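Local coordinates for probable oxidoreductase protein (Rhizobium etli, PDB 4FB5) that probably acts as a nucleotide-dependent oxidoreductase of the GFO/IDH/MocA family, with a Rossmann-type domain expected to bind NAD or a related dinucleotide, at residues A43-K48 with V54-L59. Sequence-based numbering, arbitrary orientation.
Sequences AWNAVK and VERPRL
Pro-57 meets the indole of Trp-44 at the ring's edge, near its plane, with CG 3.9 Å from Trp-44 CE3; the two side chains cross at about a right angle. The guanidinium of Arg-56 is likewise approached at its edge: Asn-45 OD1 lies in its plane, 3.4 Å from Arg-56 NH2. This hydrogen bond is weak for its length, though nearly straight (175°), and the amide and guanidinium planes are turned 50° apart. Asn-45 CG stands anti to its own backbone N (chi1 -177°), which carries CG back toward Arg-56, and the end of the chain comes nearer although CB points away. Val-47 CG2 also reaches Pro-57 CG, at 4.0 Å; separately, Leu-59 CD2 packs 3.7 Å from Trp-44 CB. Lys-48 CD touches Arg-56 CD at 3.8 Å. Beyond the pair, Trp-44 NE1 is hydrogen-bonded to Ser-99 OG, and Asn-45 O accepts from Asn-45 ND2 of the second subunit, placing this edge at a subunit interface. Helix 35-44 follows strand 27-31, and strand 58-63 lies parallel beside that strand; the contact packs the C-terminal part of helix 35-44 and the start of short helix 47-51 against the run into strand 58-63, within the beta-alpha-beta unit of a Rossmann-type fold.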
loop_
_atom_site.group_PDB
_atom_site.type_symbol
_atom_site.label_atom_id
_atom_site.label_comp_id
_atom_site.label_asym_id
_atom_site.label_seq_id
_atom_site.Cartn_x
_atom_site.Cartn_y
_atom_site.Cartn_z
ATOM N N ALA A 43 -19.935 -24.630 -4.312
ATOM C CA ALA A 43 -18.805 -25.274 -4.922
ATOM C C ALA A 43 -19.271 -26.456 -5.791
ATOM O O ALA A 43 -18.959 -26.511 -7.008
ATOM C CB ALA A 43 -17.769 -25.713 -3.852
ATOM N N TRP A 44 -20.031 -27.371 -5.184
ATOM C CA TRP A 44 -20.522 -28.566 -5.911
ATOM C C TRP A 44 -21.322 -28.136 -7.152
ATOM O O TRP A 44 -21.185 -28.722 -8.243
ATOM C CB TRP A 44 -21.361 -29.498 -5.013
ATOM C CG TRP A 44 -20.606 -30.313 -3.994
ATOM C CD1 TRP A 44 -20.718 -30.246 -2.615
ATOM C CD2 TRP A 44 -19.625 -31.319 -4.262
ATOM N NE1 TRP A 44 -19.862 -31.162 -2.019
ATOM C CE2 TRP A 44 -19.194 -31.838 -3.015
ATOM C CE3 TRP A 44 -19.068 -31.838 -5.438
ATOM C CZ2 TRP A 44 -18.238 -32.847 -2.926
ATOM C CZ3 TRP A 44 -18.123 -32.852 -5.344
ATOM C CH2 TRP A 44 -17.717 -33.346 -4.102
ATOM N N ASN A 45 -22.099 -27.070 -7.006
ATOM C CA ASN A 45 -22.896 -26.578 -8.116
ATOM C C ASN A 45 -22.074 -25.928 -9.220
ATOM O O ASN A 45 -22.633 -25.589 -10.256
ATOM C CB ASN A 45 -23.977 -25.629 -7.592
ATOM C CG ASN A 45 -24.909 -25.123 -8.665
ATOM O OD1 ASN A 45 -25.594 -25.908 -9.345
ATOM N ND2 ASN A 45 -24.982 -23.787 -8.810
ATOM N N ALA A 46 -20.758 -25.770 -9.049
ATOM C CA ALA A 46 -20.017 -24.966 -10.026
ATOM C C ALA A 46 -18.759 -25.573 -10.583
ATOM O O ALA A 46 -18.308 -25.155 -11.640
ATOM C CB ALA A 46 -19.701 -23.605 -9.454
ATOM N N VAL A 47 -18.165 -26.515 -9.869
ATOM C CA VAL A 47 -16.933 -27.137 -10.330
ATOM C C VAL A 47 -16.941 -27.383 -11.809
ATOM O O VAL A 47 -15.967 -27.030 -12.501
ATOM C CB VAL A 47 -16.674 -28.528 -9.757
ATOM C CG1 VAL A 47 -15.381 -28.545 -9.001
ATOM C CG2 VAL A 47 -17.868 -29.067 -8.963
ATOM N N LYS A 48 -18.013 -28.015 -12.296
ATOM C CA LYS A 48 -17.987 -28.476 -13.662
ATOM C C LYS A 48 -17.985 -27.343 -14.623
ATOM O O LYS A 48 -17.132 -27.334 -15.493
ATOM C CB LYS A 48 -19.084 -29.484 -14.007
ATOM C CG LYS A 48 -18.781 -30.296 -15.273
ATOM C CD LYS A 48 -20.076 -30.883 -15.818
ATOM C CE LYS A 48 -19.849 -32.047 -16.788
ATOM N NZ LYS A 48 -19.612 -31.514 -18.176
ATOM N N VAL A 54 -14.776 -32.585 -15.658
ATOM C CA VAL A 54 -15.445 -33.620 -14.877
ATOM C C VAL A 54 -16.946 -33.695 -15.007
ATOM O O VAL A 54 -17.549 -32.967 -15.775
ATOM C CB VAL A 54 -15.064 -33.632 -13.383
ATOM C CG1 VAL A 54 -14.064 -34.790 -13.119
ATOM C CG2 VAL A 54 -14.600 -32.234 -12.884
ATOM N N GLU A 55 -17.518 -34.604 -14.227
ATOM C CA GLU A 55 -18.891 -35.047 -14.357
ATOM C C GLU A 55 -19.788 -34.219 -13.414
ATOM O O GLU A 55 -19.528 -34.159 -12.215
ATOM C CB GLU A 55 -18.925 -36.556 -14.018
ATOM C CG GLU A 55 -19.689 -37.475 -15.026
ATOM C CD GLU A 55 -19.057 -37.546 -16.439
ATOM O OE1 GLU A 55 -19.702 -37.060 -17.394
ATOM O OE2 GLU A 55 -17.936 -38.089 -16.603
ATOM N N ARG A 56 -20.833 -33.587 -13.965
ATOM C CA ARG A 56 -21.757 -32.738 -13.185
ATOM C C ARG A 56 -22.072 -33.389 -11.870
ATOM O O ARG A 56 -22.670 -34.438 -11.829
ATOM C CB ARG A 56 -23.069 -32.473 -13.950
ATOM C CG ARG A 56 -23.862 -31.207 -13.530
ATOM C CD ARG A 56 -23.498 -29.921 -14.381
ATOM N NE ARG A 56 -24.142 -28.653 -13.954
ATOM C CZ ARG A 56 -24.341 -28.250 -12.688
ATOM N NH1 ARG A 56 -23.935 -28.988 -11.644
ATOM N NH2 ARG A 56 -24.942 -27.083 -12.456
ATOM N N PRO A 57 -21.636 -32.798 -10.772
ATOM C CA PRO A 57 -22.118 -33.460 -9.596
ATOM C C PRO A 57 -23.604 -33.241 -9.477
ATOM O O PRO A 57 -24.146 -32.272 -10.022
ATOM C CB PRO A 57 -21.380 -32.747 -8.480
ATOM C CG PRO A 57 -20.117 -32.332 -9.129
ATOM C CD PRO A 57 -20.551 -31.862 -10.466
ATOM N N ARG A 58 -24.234 -34.189 -8.792
ATOM C CA ARG A 58 -25.678 -34.250 -8.576
ATOM C C ARG A 58 -25.928 -34.086 -7.076
ATOM O O ARG A 58 -25.328 -34.796 -6.232
ATOM C CB ARG A 58 -26.255 -35.585 -9.104
ATOM C CG ARG A 58 -27.780 -35.650 -9.235
ATOM C CD ARG A 58 -28.222 -36.873 -10.068
ATOM N NE ARG A 58 -28.381 -38.112 -9.283
ATOM C CZ ARG A 58 -29.536 -38.570 -8.773
ATOM N NH1 ARG A 58 -30.676 -37.895 -8.929
ATOM N NH2 ARG A 58 -29.552 -39.716 -8.091
ATOM N N LEU A 59 -26.802 -33.129 -6.773
ATOM C CA LEU A 59 -27.055 -32.690 -5.409
ATOM C C LEU A 59 -28.316 -33.391 -5.035
ATOM O O LEU A 59 -29.405 -33.067 -5.532
ATOM C CB LEU A 59 -27.208 -31.154 -5.309
ATOM C CG LEU A 59 -26.299 -30.296 -6.210
ATOM C CD1 LEU A 59 -26.757 -28.843 -6.309
ATOM C CD2 LEU A 59 -24.840 -30.390 -5.807
#